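Local coordinates for 4-hydroxy-tetrahydrodipicolinate synthase (Aquifex aeolicus, PDB 2EHH), which probably catalyses the condensation of pyruvate with aspartate semialdehyde through a Schiff-base intermediate, a step of lysine biosynthesis, at residues 10-15 / 21-26; 34-39 / 213-218; 44-49 / 251-256; 109-114 / 144-149; 116-121 / 129-134. All coordinates share one frame; numbering follows the deposited sequence.

Interaction 1 (10-15 / 21-26); sequences ITPFKE and EALGNL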
# COMPACT_ATOMS: atom_id res chain seq x y z
N ILE A 10 -24.20 -17.70 4.06
CA ILE A 10 -24.55 -16.65 5.01
C ILE A 10 -25.23 -17.37 6.17
O ILE A 10 -25.65 -18.52 6.03
CB ILE A 10 -25.59 -15.67 4.42
CG1 ILE A 10 -26.82 -16.46 3.94
CG2 ILE A 10 -24.98 -14.89 3.27
CD1 ILE A 10 -28.01 -15.59 3.57
N THR A 11 -25.33 -16.70 7.32
CA THR A 11 -26.01 -17.27 8.47
C THR A 11 -27.27 -16.45 8.71
O THR A 11 -27.20 -15.30 9.17
CB THR A 11 -25.14 -17.23 9.74
OG1 THR A 11 -23.94 -17.97 9.53
CG2 THR A 11 -25.90 -17.83 10.93
N PRO A 12 -28.44 -17.01 8.38
CA PRO A 12 -29.73 -16.33 8.55
C PRO A 12 -30.01 -16.01 10.02
O PRO A 12 -29.72 -16.82 10.90
CB PRO A 12 -30.74 -17.33 8.00
CG PRO A 12 -29.94 -18.11 7.00
CD PRO A 12 -28.63 -18.31 7.71
N PHE A 13 -30.57 -14.84 10.27
CA PHE A 13 -30.91 -14.41 11.63
C PHE A 13 -32.39 -14.03 11.68
O PHE A 13 -32.95 -13.56 10.70
CB PHE A 13 -30.08 -13.19 12.05
CG PHE A 13 -28.63 -13.49 12.30
CD1 PHE A 13 -27.64 -12.64 11.83
CD2 PHE A 13 -28.25 -14.61 13.03
CE1 PHE A 13 -26.29 -12.89 12.08
CE2 PHE A 13 -26.91 -14.88 13.29
CZ PHE A 13 -25.92 -14.01 12.81
N LYS A 14 -33.00 -14.23 12.84
CA LYS A 14 -34.40 -13.88 13.04
C LYS A 14 -34.65 -13.75 14.53
O LYS A 14 -34.33 -14.65 15.30
CB LYS A 14 -35.32 -14.94 12.45
CG LYS A 14 -36.80 -14.58 12.55
CD LYS A 14 -37.68 -15.67 11.95
CE LYS A 14 -39.15 -15.32 12.08
NZ LYS A 14 -40.01 -16.41 11.56
N GLU A 15 -35.21 -12.62 14.94
CA GLU A 15 -35.49 -12.39 16.35
C GLU A 15 -34.18 -12.38 17.13
O GLU A 15 -34.15 -12.74 18.31
CB GLU A 15 -36.38 -13.51 16.90
CG GLU A 15 -37.47 -14.00 15.96
CD GLU A 15 -38.02 -15.36 16.36
OE1 GLU A 15 -38.86 -15.91 15.61
OE2 GLU A 15 -37.61 -15.89 17.42
N GLU A 21 -34.68 -22.59 10.32
CA GLU A 21 -35.53 -23.03 9.23
C GLU A 21 -35.03 -22.43 7.92
O GLU A 21 -35.06 -23.08 6.87
CB GLU A 21 -36.99 -22.65 9.49
CG GLU A 21 -37.24 -21.18 9.73
CD GLU A 21 -38.60 -20.93 10.38
OE1 GLU A 21 -38.77 -21.35 11.55
OE2 GLU A 21 -39.48 -20.33 9.73
N ALA A 22 -34.54 -21.20 7.97
CA ALA A 22 -34.01 -20.55 6.78
C ALA A 22 -32.68 -21.21 6.39
O ALA A 22 -32.40 -21.41 5.20
CB ALA A 22 -33.79 -19.06 7.03
N LEU A 23 -31.88 -21.56 7.39
CA LEU A 23 -30.59 -22.21 7.14
C LEU A 23 -30.87 -23.55 6.48
O LEU A 23 -30.20 -23.93 5.52
CB LEU A 23 -29.83 -22.42 8.46
CG LEU A 23 -28.32 -22.66 8.41
CD1 LEU A 23 -27.82 -22.96 9.82
CD2 LEU A 23 -27.98 -23.81 7.50
N GLY A 24 -31.86 -24.26 7.00
CA GLY A 24 -32.21 -25.55 6.44
C GLY A 24 -32.61 -25.44 4.98
O GLY A 24 -32.19 -26.25 4.16
N ASN A 25 -33.42 -24.44 4.65
CA ASN A 25 -33.85 -24.25 3.27
C ASN A 25 -32.69 -23.83 2.38
O ASN A 25 -32.65 -24.15 1.19
CB ASN A 25 -34.98 -23.22 3.21
CG ASN A 25 -36.28 -23.77 3.77
OD1 ASN A 25 -36.37 -24.11 4.95
ND2 ASN A 25 -37.29 -23.86 2.92
N LEU A 26 -31.74 -23.11 2.96
CA LEU A 26 -30.56 -22.65 2.24
C LEU A 26 -29.76 -23.90 1.85
O LEU A 26 -29.23 -24.00 0.74
CB LEU A 26 -29.73 -21.74 3.15
CG LEU A 26 -29.36 -20.32 2.71
CD1 LEU A 26 -30.49 -19.66 1.95
CD2 LEU A 26 -28.98 -19.52 3.96

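Interaction 2 (34-39 / 213-218); sequences GTDAIL and EVKELI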
# COMPACT_ATOMS: atom_id res chain seq x y z
N GLY A 34 -26.73 -27.98 -7.61
CA GLY A 34 -25.39 -28.39 -8.02
C GLY A 34 -24.18 -27.98 -7.21
O GLY A 34 -23.06 -28.32 -7.59
N THR A 35 -24.36 -27.25 -6.11
CA THR A 35 -23.22 -26.84 -5.31
C THR A 35 -22.50 -28.06 -4.74
O THR A 35 -23.13 -29.00 -4.26
CB THR A 35 -23.67 -25.90 -4.17
OG1 THR A 35 -24.41 -24.81 -4.73
CG2 THR A 35 -22.46 -25.33 -3.43
N ASP A 36 -21.17 -28.06 -4.81
CA ASP A 36 -20.38 -29.19 -4.34
C ASP A 36 -20.22 -29.26 -2.83
O ASP A 36 -20.17 -30.35 -2.25
CB ASP A 36 -19.01 -29.18 -5.01
CG ASP A 36 -19.09 -29.34 -6.51
OD1 ASP A 36 -19.57 -30.40 -6.96
OD2 ASP A 36 -18.69 -28.41 -7.24
N ALA A 37 -20.13 -28.10 -2.18
CA ALA A 37 -19.96 -28.08 -0.74
C ALA A 37 -20.42 -26.77 -0.13
O ALA A 37 -20.48 -25.74 -0.81
CB ALA A 37 -18.50 -28.33 -0.39
N ILE A 38 -20.74 -26.81 1.15
CA ILE A 38 -21.18 -25.63 1.86
C ILE A 38 -20.22 -25.34 3.00
O ILE A 38 -19.84 -26.24 3.75
CB ILE A 38 -22.60 -25.80 2.44
CG1 ILE A 38 -23.61 -26.03 1.32
CG2 ILE A 38 -22.99 -24.56 3.24
CD1 ILE A 38 -25.02 -26.23 1.80
N LEU A 39 -19.80 -24.09 3.09
CA LEU A 39 -18.92 -23.64 4.16
C LEU A 39 -19.81 -22.87 5.11
O LEU A 39 -20.40 -21.86 4.73
CB LEU A 39 -17.84 -22.71 3.62
CG LEU A 39 -17.16 -21.81 4.67
CD1 LEU A 39 -16.37 -22.65 5.65
CD2 LEU A 39 -16.26 -20.80 3.97
N GLU A 213 -25.12 -20.94 -12.23
CA GLU A 213 -24.20 -20.23 -13.11
C GLU A 213 -22.76 -20.37 -12.66
O GLU A 213 -21.87 -20.67 -13.46
CB GLU A 213 -24.57 -18.75 -13.18
CG GLU A 213 -25.92 -18.43 -13.81
CD GLU A 213 -27.10 -18.93 -13.00
OE1 GLU A 213 -26.98 -19.06 -11.76
OE2 GLU A 213 -28.16 -19.18 -13.61
N VAL A 214 -22.51 -20.15 -11.37
CA VAL A 214 -21.15 -20.27 -10.85
C VAL A 214 -20.65 -21.68 -11.09
O VAL A 214 -19.51 -21.90 -11.49
CB VAL A 214 -21.09 -19.94 -9.35
CG1 VAL A 214 -19.69 -20.22 -8.82
CG2 VAL A 214 -21.45 -18.48 -9.12
N LYS A 215 -21.52 -22.66 -10.83
CA LYS A 215 -21.16 -24.05 -11.02
C LYS A 215 -20.71 -24.26 -12.46
O LYS A 215 -19.71 -24.93 -12.72
CB LYS A 215 -22.36 -24.95 -10.71
CG LYS A 215 -22.13 -26.43 -11.00
CD LYS A 215 -20.94 -26.98 -10.23
CE LYS A 215 -20.75 -28.46 -10.50
NZ LYS A 215 -19.55 -28.99 -9.79
N GLU A 216 -21.45 -23.68 -13.40
CA GLU A 216 -21.12 -23.81 -14.82
C GLU A 216 -19.76 -23.20 -15.13
O GLU A 216 -19.00 -23.74 -15.94
CB GLU A 216 -22.19 -23.13 -15.68
CG GLU A 216 -23.57 -23.76 -15.58
CD GLU A 216 -24.59 -23.10 -16.50
OE1 GLU A 216 -25.79 -23.45 -16.41
OE2 GLU A 216 -24.19 -22.24 -17.31
N LEU A 217 -19.44 -22.07 -14.50
CA LEU A 217 -18.15 -21.42 -14.73
C LEU A 217 -17.05 -22.40 -14.30
O LEU A 217 -16.09 -22.62 -15.02
CB LEU A 217 -18.06 -20.12 -13.92
CG LEU A 217 -16.77 -19.28 -13.91
CD1 LEU A 217 -15.70 -20.00 -13.12
CD2 LEU A 217 -16.30 -19.01 -15.32
N ILE A 218 -17.23 -22.98 -13.11
CA ILE A 218 -16.27 -23.92 -12.57
C ILE A 218 -16.08 -25.17 -13.44
O ILE A 218 -14.95 -25.59 -13.68
CB ILE A 218 -16.68 -24.38 -11.15
CG1 ILE A 218 -16.72 -23.18 -10.21
CG2 ILE A 218 -15.72 -25.44 -10.64
CD1 ILE A 218 -15.42 -22.42 -10.15

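Interaction 3 (44-49 / 251-256); sequences TGESPT and PVKTAC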
# COMPACT_ATOMS: atom_id res chain seq x y z
N THR A 44 -18.38 -14.88 5.58
CA THR A 44 -19.65 -14.57 4.95
C THR A 44 -20.80 -15.00 5.84
O THR A 44 -21.90 -14.46 5.75
CB THR A 44 -19.73 -15.26 3.57
OG1 THR A 44 -18.60 -14.85 2.79
CG2 THR A 44 -21.02 -14.86 2.84
N GLY A 45 -20.54 -15.98 6.70
CA GLY A 45 -21.56 -16.46 7.62
C GLY A 45 -21.59 -15.67 8.91
O GLY A 45 -22.22 -16.07 9.88
N GLU A 46 -20.88 -14.54 8.94
CA GLU A 46 -20.85 -13.67 10.12
C GLU A 46 -20.33 -14.34 11.39
O GLU A 46 -20.81 -14.04 12.49
CB GLU A 46 -22.24 -13.07 10.37
CG GLU A 46 -22.53 -11.81 9.54
CD GLU A 46 -23.96 -11.31 9.66
OE1 GLU A 46 -24.85 -11.86 8.98
OE2 GLU A 46 -24.20 -10.35 10.43
N SER A 47 -19.33 -15.21 11.26
CA SER A 47 -18.78 -15.89 12.42
C SER A 47 -18.28 -14.94 13.52
O SER A 47 -18.32 -15.29 14.70
CB SER A 47 -17.64 -16.84 12.01
OG SER A 47 -16.55 -16.14 11.46
N PRO A 48 -17.79 -13.74 13.15
CA PRO A 48 -17.31 -12.82 14.19
C PRO A 48 -18.37 -12.51 15.25
O PRO A 48 -18.04 -12.32 16.42
CB PRO A 48 -16.92 -11.58 13.40
CG PRO A 48 -16.44 -12.16 12.11
CD PRO A 48 -17.49 -13.20 11.81
N THR A 49 -19.63 -12.45 14.84
CA THR A 49 -20.71 -12.13 15.76
C THR A 49 -21.51 -13.34 16.25
O THR A 49 -22.52 -13.19 16.94
CB THR A 49 -21.69 -11.09 15.16
OG1 THR A 49 -22.22 -11.58 13.92
CG2 THR A 49 -20.96 -9.78 14.90
N PRO A 251 -23.83 -7.03 1.21
CA PRO A 251 -24.58 -7.13 -0.05
C PRO A 251 -25.20 -8.50 -0.31
O PRO A 251 -26.37 -8.60 -0.70
CB PRO A 251 -23.54 -6.76 -1.10
CG PRO A 251 -22.62 -5.83 -0.35
CD PRO A 251 -22.46 -6.54 0.96
N VAL A 252 -24.43 -9.57 -0.11
CA VAL A 252 -24.95 -10.90 -0.37
C VAL A 252 -26.12 -11.30 0.53
O VAL A 252 -27.07 -11.93 0.08
CB VAL A 252 -23.84 -11.98 -0.30
CG1 VAL A 252 -23.36 -12.15 1.13
CG2 VAL A 252 -24.35 -13.29 -0.87
N LYS A 253 -26.07 -10.93 1.81
CA LYS A 253 -27.17 -11.26 2.70
C LYS A 253 -28.39 -10.46 2.26
O LYS A 253 -29.52 -10.95 2.29
CB LYS A 253 -26.82 -10.96 4.16
CG LYS A 253 -28.00 -11.17 5.11
CD LYS A 253 -27.57 -11.19 6.58
CE LYS A 253 -27.51 -12.62 7.12
NZ LYS A 253 -27.33 -12.65 8.61
N THR A 254 -28.16 -9.22 1.84
CA THR A 254 -29.25 -8.37 1.38
C THR A 254 -29.88 -8.97 0.11
O THR A 254 -31.10 -8.92 -0.06
CB THR A 254 -28.76 -6.94 1.06
OG1 THR A 254 -28.21 -6.34 2.25
CG2 THR A 254 -29.93 -6.08 0.57
N ALA A 255 -29.05 -9.52 -0.76
CA ALA A 255 -29.54 -10.13 -1.99
C ALA A 255 -30.41 -11.35 -1.68
O ALA A 255 -31.46 -11.54 -2.28
CB ALA A 255 -28.37 -10.54 -2.88
N CYS A 256 -29.95 -12.17 -0.74
CA CYS A 256 -30.69 -13.36 -0.34
C CYS A 256 -32.04 -12.94 0.25
O CYS A 256 -33.04 -13.64 0.08
CB CYS A 256 -29.90 -14.18 0.67
SG CYS A 256 -28.40 -14.95 -0.01

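Interaction 4 (109-114 / 144-149); sequences PTQRGL and VDTMFK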
# COMPACT_ATOMS: atom_id res chain seq x y z
N PRO A 109 0.68 -12.76 14.22
CA PRO A 109 1.79 -13.61 14.66
C PRO A 109 2.91 -13.67 13.63
O PRO A 109 2.71 -13.34 12.46
CB PRO A 109 1.13 -14.97 14.90
CG PRO A 109 -0.03 -14.96 13.96
CD PRO A 109 -0.56 -13.55 14.06
N THR A 110 4.09 -14.09 14.08
CA THR A 110 5.23 -14.24 13.20
C THR A 110 4.96 -15.49 12.37
O THR A 110 3.99 -16.22 12.64
CB THR A 110 6.52 -14.47 14.00
OG1 THR A 110 6.40 -15.69 14.74
CG2 THR A 110 6.76 -13.32 14.98
N GLN A 111 5.79 -15.76 11.37
CA GLN A 111 5.59 -16.95 10.55
C GLN A 111 5.74 -18.20 11.41
O GLN A 111 5.06 -19.20 11.18
CB GLN A 111 6.60 -16.98 9.39
CG GLN A 111 6.35 -15.91 8.33
CD GLN A 111 4.96 -15.99 7.73
OE1 GLN A 111 4.50 -17.07 7.31
NE2 GLN A 111 4.28 -14.85 7.65
N ARG A 112 6.62 -18.15 12.40
CA ARG A 112 6.81 -19.29 13.30
C ARG A 112 5.49 -19.48 14.05
O ARG A 112 5.03 -20.61 14.25
CB ARG A 112 7.96 -19.03 14.27
CG ARG A 112 8.22 -20.13 15.30
CD ARG A 112 8.19 -21.53 14.68
NE ARG A 112 8.99 -22.48 15.45
CZ ARG A 112 8.63 -23.74 15.70
NH1 ARG A 112 7.48 -24.21 15.26
NH2 ARG A 112 9.44 -24.53 16.40
N GLY A 113 4.89 -18.36 14.45
CA GLY A 113 3.63 -18.41 15.16
C GLY A 113 2.54 -19.00 14.29
O GLY A 113 1.72 -19.78 14.77
N LEU A 114 2.52 -18.64 13.01
CA LEU A 114 1.51 -19.17 12.10
C LEU A 114 1.73 -20.67 11.91
O LEU A 114 0.77 -21.44 11.83
CB LEU A 114 1.59 -18.46 10.74
CG LEU A 114 1.19 -16.98 10.75
CD1 LEU A 114 1.30 -16.39 9.35
CD2 LEU A 114 -0.25 -16.85 11.28
N VAL A 144 4.45 -18.59 1.59
CA VAL A 144 4.41 -19.87 0.90
C VAL A 144 5.40 -20.81 1.60
O VAL A 144 5.16 -22.02 1.68
CB VAL A 144 4.76 -19.71 -0.60
CG1 VAL A 144 4.73 -21.06 -1.30
CG2 VAL A 144 3.74 -18.76 -1.25
N ASP A 145 6.50 -20.26 2.10
CA ASP A 145 7.48 -21.07 2.83
C ASP A 145 6.77 -21.77 3.99
O ASP A 145 6.93 -22.97 4.19
CB ASP A 145 8.61 -20.20 3.40
CG ASP A 145 9.68 -19.86 2.38
OD1 ASP A 145 9.66 -20.42 1.27
OD2 ASP A 145 10.56 -19.02 2.71
N THR A 146 5.99 -21.01 4.75
CA THR A 146 5.28 -21.57 5.89
C THR A 146 4.25 -22.60 5.44
O THR A 146 4.14 -23.67 6.03
CB THR A 146 4.58 -20.45 6.70
OG1 THR A 146 5.56 -19.54 7.20
CG2 THR A 146 3.79 -21.04 7.88
N MET A 147 3.50 -22.28 4.38
CA MET A 147 2.50 -23.20 3.86
C MET A 147 3.18 -24.50 3.43
O MET A 147 2.66 -25.59 3.67
CB MET A 147 1.78 -22.59 2.66
CG MET A 147 0.92 -21.38 3.01
SD MET A 147 0.19 -20.62 1.55
CE MET A 147 -1.04 -21.84 1.12
N PHE A 148 4.32 -24.37 2.77
CA PHE A 148 5.07 -25.53 2.30
C PHE A 148 5.46 -26.43 3.47
O PHE A 148 5.28 -27.65 3.43
CB PHE A 148 6.33 -25.06 1.57
CG PHE A 148 7.22 -26.18 1.12
CD1 PHE A 148 6.85 -26.99 0.06
CD2 PHE A 148 8.43 -26.42 1.76
CE1 PHE A 148 7.68 -28.03 -0.37
CE2 PHE A 148 9.26 -27.45 1.35
CZ PHE A 148 8.88 -28.26 0.29
N LYS A 149 6.01 -25.81 4.51
CA LYS A 149 6.43 -26.53 5.70
C LYS A 149 5.23 -27.22 6.35
O LYS A 149 5.33 -28.36 6.81
CB LYS A 149 7.08 -25.56 6.69
CG LYS A 149 7.67 -26.21 7.94
CD LYS A 149 8.31 -25.15 8.84
CE LYS A 149 8.82 -25.75 10.15
NZ LYS A 149 9.97 -26.68 9.96

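Interaction 5 (116-121 / 129-134); sequences EHFKTV and IIIYNI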
# COMPACT_ATOMS: atom_id res chain seq x y z
N GLU A 116 3.19 -22.83 14.09
CA GLU A 116 2.76 -23.54 15.30
C GLU A 116 1.24 -23.55 15.47
O GLU A 116 0.67 -24.51 15.99
CB GLU A 116 3.43 -22.94 16.54
CG GLU A 116 4.94 -23.12 16.52
CD GLU A 116 5.60 -22.79 17.85
OE1 GLU A 116 6.84 -22.68 17.87
OE2 GLU A 116 4.87 -22.66 18.86
N HIS A 117 0.58 -22.49 15.00
CA HIS A 117 -0.88 -22.40 15.09
C HIS A 117 -1.53 -23.53 14.29
O HIS A 117 -2.26 -24.37 14.84
CB HIS A 117 -1.35 -21.05 14.54
CG HIS A 117 -2.84 -20.89 14.51
ND1 HIS A 117 -3.59 -20.67 15.65
CD2 HIS A 117 -3.72 -20.88 13.48
CE1 HIS A 117 -4.86 -20.54 15.32
NE2 HIS A 117 -4.97 -20.66 14.01
N PHE A 118 -1.26 -23.56 12.99
CA PHE A 118 -1.83 -24.56 12.12
C PHE A 118 -1.34 -25.97 12.43
O PHE A 118 -2.10 -26.93 12.33
CB PHE A 118 -1.54 -24.21 10.66
CG PHE A 118 -2.36 -23.06 10.15
CD1 PHE A 118 -3.69 -23.25 9.77
CD2 PHE A 118 -1.83 -21.78 10.08
CE1 PHE A 118 -4.48 -22.18 9.34
CE2 PHE A 118 -2.61 -20.70 9.64
CZ PHE A 118 -3.93 -20.91 9.27
N LYS A 119 -0.08 -26.08 12.82
CA LYS A 119 0.49 -27.38 13.16
C LYS A 119 -0.25 -27.94 14.38
O LYS A 119 -0.67 -29.10 14.39
CB LYS A 119 1.98 -27.24 13.47
CG LYS A 119 2.72 -28.56 13.65
CD LYS A 119 4.14 -28.31 14.12
CE LYS A 119 5.01 -29.56 13.97
NZ LYS A 119 4.48 -30.73 14.72
N THR A 120 -0.41 -27.11 15.40
CA THR A 120 -1.09 -27.52 16.62
C THR A 120 -2.50 -28.03 16.34
O THR A 120 -2.88 -29.11 16.81
CB THR A 120 -1.14 -26.35 17.64
OG1 THR A 120 0.20 -26.00 18.01
CG2 THR A 120 -1.92 -26.75 18.90
N VAL A 121 -3.27 -27.26 15.58
CA VAL A 121 -4.63 -27.66 15.24
C VAL A 121 -4.64 -28.95 14.41
O VAL A 121 -5.39 -29.88 14.73
CB VAL A 121 -5.35 -26.55 14.44
CG1 VAL A 121 -6.71 -27.05 13.96
CG2 VAL A 121 -5.53 -25.31 15.31
N ILE A 129 -8.00 -30.07 6.72
CA ILE A 129 -7.97 -28.65 7.02
C ILE A 129 -7.62 -27.79 5.82
O ILE A 129 -6.70 -28.10 5.06
CB ILE A 129 -6.95 -28.36 8.14
CG1 ILE A 129 -7.41 -29.03 9.43
CG2 ILE A 129 -6.77 -26.85 8.32
CD1 ILE A 129 -6.35 -29.07 10.51
N ILE A 130 -8.37 -26.70 5.66
CA ILE A 130 -8.15 -25.75 4.57
C ILE A 130 -7.69 -24.44 5.19
O ILE A 130 -8.40 -23.85 6.01
CB ILE A 130 -9.45 -25.45 3.78
CG1 ILE A 130 -10.09 -26.75 3.30
CG2 ILE A 130 -9.14 -24.54 2.59
CD1 ILE A 130 -11.42 -26.56 2.58
N ILE A 131 -6.50 -23.99 4.81
CA ILE A 131 -5.98 -22.73 5.32
C ILE A 131 -6.76 -21.61 4.63
O ILE A 131 -7.09 -21.71 3.44
CB ILE A 131 -4.48 -22.58 4.98
CG1 ILE A 131 -3.67 -23.58 5.80
CG2 ILE A 131 -4.01 -21.15 5.27
CD1 ILE A 131 -2.21 -23.69 5.37
N TYR A 132 -7.06 -20.54 5.36
CA TYR A 132 -7.78 -19.42 4.76
C TYR A 132 -6.94 -18.17 4.87
O TYR A 132 -6.77 -17.60 5.95
CB TYR A 132 -9.14 -19.23 5.46
CG TYR A 132 -9.96 -18.08 4.93
CD1 TYR A 132 -9.73 -17.55 3.66
CD2 TYR A 132 -11.01 -17.53 5.68
CE1 TYR A 132 -10.50 -16.51 3.16
CE2 TYR A 132 -11.79 -16.49 5.18
CZ TYR A 132 -11.53 -15.99 3.92
OH TYR A 132 -12.32 -14.98 3.40
N ASN A 133 -6.39 -17.74 3.73
CA ASN A 133 -5.53 -16.56 3.67
C ASN A 133 -6.29 -15.39 3.07
O ASN A 133 -6.75 -15.45 1.92
CB ASN A 133 -4.29 -16.87 2.82
CG ASN A 133 -3.30 -15.72 2.78
OD1 ASN A 133 -2.77 -15.30 3.81
ND2 ASN A 133 -3.04 -15.20 1.58
N ILE A 134 -6.42 -14.31 3.84
CA ILE A 134 -7.10 -13.11 3.37
C ILE A 134 -6.49 -11.91 4.08
O ILE A 134 -7.07 -11.33 5.01
CB ILE A 134 -8.63 -13.18 3.61
CG1 ILE A 134 -9.29 -11.89 3.11
CG2 ILE A 134 -8.94 -13.46 5.08
CD1 ILE A 134 -10.77 -12.04 2.78

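Interaction 1 (10-15 / 21-26)
P12 rests its ring on one side of helix 20-31, against A22, L23 and L26. The ring can be followed from CB outward. P12 CB meets the methyl of A22, with CB to CB at 3.6 Å. P12 CG then presses on a branch methyl of L26. That pair, P12 CG to L26 CD2, is tight at 3.5 Å. P12 CD stays near the same methyl and also comes within 4.3 Å of L23 CB. The ring thus spans about one helical turn. I10 joins from beside it: I10 CG1 lies 3.7 Å from L26 CD2, and the two side chains cross at about a right angle. A chi1 of 56°, with CG1 between the backbone N and the carbonyl carbon, brings this branch to L26. L26 CD2 is therefore shared by two apolar partners. At the outer end the contact turns polar but loose. K14 NZ and E21 OE2 are 4.4 Å apart, which is too far for a salt bridge. The contact joins the segment after barrel strand 4-8 to the first long helix. I10 also packs on V252 and C256 of helix 250-258, and L23 turns to V58 and F61 of helix 52-66.

Interaction 2 (34-39 / 213-218)
K215 reaches from helix 211-223 to D36, just before barrel strand 37-40. Along the helix, E213 comes first and packs on L236 of helix 226-242. V214 packs on S5 of strand 4-8, the neighbour of strand 37-40. K215 follows and makes the contact. Its CG stands anti to the backbone N (chi1 175°), and the chain bends at chi2, 58°, before running straight to the amine. The middle of this chain passes the backbone of G34, with K215 CD 3.6 Å from G34 O. The amine then meets the carboxylate of D36. K215 NZ gives a 2.8 Å hydrogen bond to D36 OD2, on the syn lone pair, as part of a salt bridge. A second bond, from K215 NZ to D36 OD1, is weak at 3.2 Å. D36 OD2 also accepts from the backbone N of S5. One carboxylate thus links the helix to the starts of two adjacent strands. Farther on, L217 packs on A229 and I232 of helix 226-242, and L217 and I218 both touch T191 of helix 191-196. The salt bridge therefore sits where the eighth barrel helix, 211-223, meets the N-terminal ends of strands 4-8 and 37-40, closing the barrel from last unit to first.

Interaction 3 (44-49 / 251-256)
E46 and K253 form the tight part of this contact, a buried salt bridge. K253 NZ donates to E46 OE1 at 2.6 Å, meeting the oxygen nearly along its C-O bond direction. The lysine chain bends at chi3, -102°, which turns CE and NZ toward the glutamate. K253 CE is then 3.3 Å from E46 OE1. The amine is gripped further by two backbone oxygens, T11 O and E265 O, and the other carboxylate oxygen, E46 OE2, accepts from R267 N. Both ends of the pair are thus satisfied inside the protein. With three oxygens round its ammonium group, the buried lysine is probably kept charged.

The fold is the TIM barrel of the DapA family. Segment 44-49 belongs to the loop after strand 37-40, on the catalytic face, and helix 250-258 lies beyond the eight barrel units, in the C-terminal part.

The looser part is apolar. T44 CG2 and V252 CG1 approach to 4.0 Å. The hydroxyl of T44 is turned elsewhere, to N248 OD1. T44 is a predicted pyruvate-binding residue. The nearest side-chain atoms of T44 and K161, the predicted Schiff-base lysine, are about 5 Å apart. On the more open side, S47 and P48 are partly exposed. They lie in a short 3-10 turn in which T49 N bonds to E46 O at 3.1 Å. There P48 packs on N79 and T49 on A80 of the second subunit.

Interaction 4 (109-114 / 144-149)
Q111 and T146 join the first turns of two helices, 111-124 and 144-153, through one side-chain hydrogen bond. Along the first segment, P109 precedes the helix and packs on P269 of the second subunit. T110 is the N-cap. Its OG1 accepts from G113 N at 3.1 Å, with an N-H...O angle of 155°, and so caps an N-H of the first turn.

Q111 comes next and carries the contact. Its chain bends at chi2, -57°, which folds the amide back toward the other helix. T146 OG1 donates to Q111 OE1 at 2.7 Å. The hydroxyl lies in the amide plane on a lone pair, with a C=O...O angle of 132°. The same hydroxyl is 3.5 Å from Q111 CB, so it sits in the curve of the folded chain. Q111 OE1 also accepts from S143 N, while Q111 NE2 donates to E141 O.

R112 turns mainly along its own helix, to a salt bridge with E116. L114 adds a light apolar touch: its CB is 4.4 Å from T146 CG2.

The chemistry implies a fixed amide. With its acceptor and donor ends both engaged, the bonds settle which end of the amide is oxygen and restrain its rotation. T146 is buried, and its hydroxyl proton is committed to the glutamine.

Interaction 5 (116-121 / 129-134)
F118 lays its ring against I131. I131 CG1 stands over one face, 4.2 Å from the ring centroid and 27° off the normal, a CH-pi contact. The closest atoms are F118 CE1 and I131 CG1, at 3.9 Å. The other branch, I131 CG2, meets the ring at F118 CZ, 4.0 Å away. On the opposite face sits CD2 of H117, so the phenyl is held between the isoleucine and its own neighbour in the helix. The F118 side chain also touches V101.

These residues belong to a beta-alpha-beta crossover of the TIM barrel: strand 98-102, helix 111-124, strand 129-133. The helix lies outside the barrel, and F118 is one of the side chains it sends inward to the sheet.

I129, two residues earlier on the strand, meets V121, about one helical turn beyond F118. With CG1 anti to the carbonyl carbon, chi1 -65°, its tip runs toward the helix. I129 CD1 then meets V121 CG1 at 4.0 Å, the two side chains crossing at a slant. V121 also packs on V85 and T88 of helix 81-93. Beyond I131 comes Y132, the predicted proton donor/acceptor. Its ring turns away from the helix, touching K161 and, across the interface, Y106 of the second subunit.

In the fold
From the N terminus, interaction 1 closes first, a short loop that folds the segment after strand 4-8 onto helix 20-31. Interactions 2 and 3 then open in turn and close far later, at helices 211-223 and 250-258. Their segments alternate, so the two cross along the chain. Interaction 2 ties the start of strand 37-40 to the eighth barrel helix, interaction 3 the loop after that strand to the C-terminal part. Interaction 4 is nested inside both long loops, and interaction 5 inside interaction 4. These two share helix 111-124. Interactions 1 and 3 touch directly, while interactions 3, 4 and 5 all reach the second subunit.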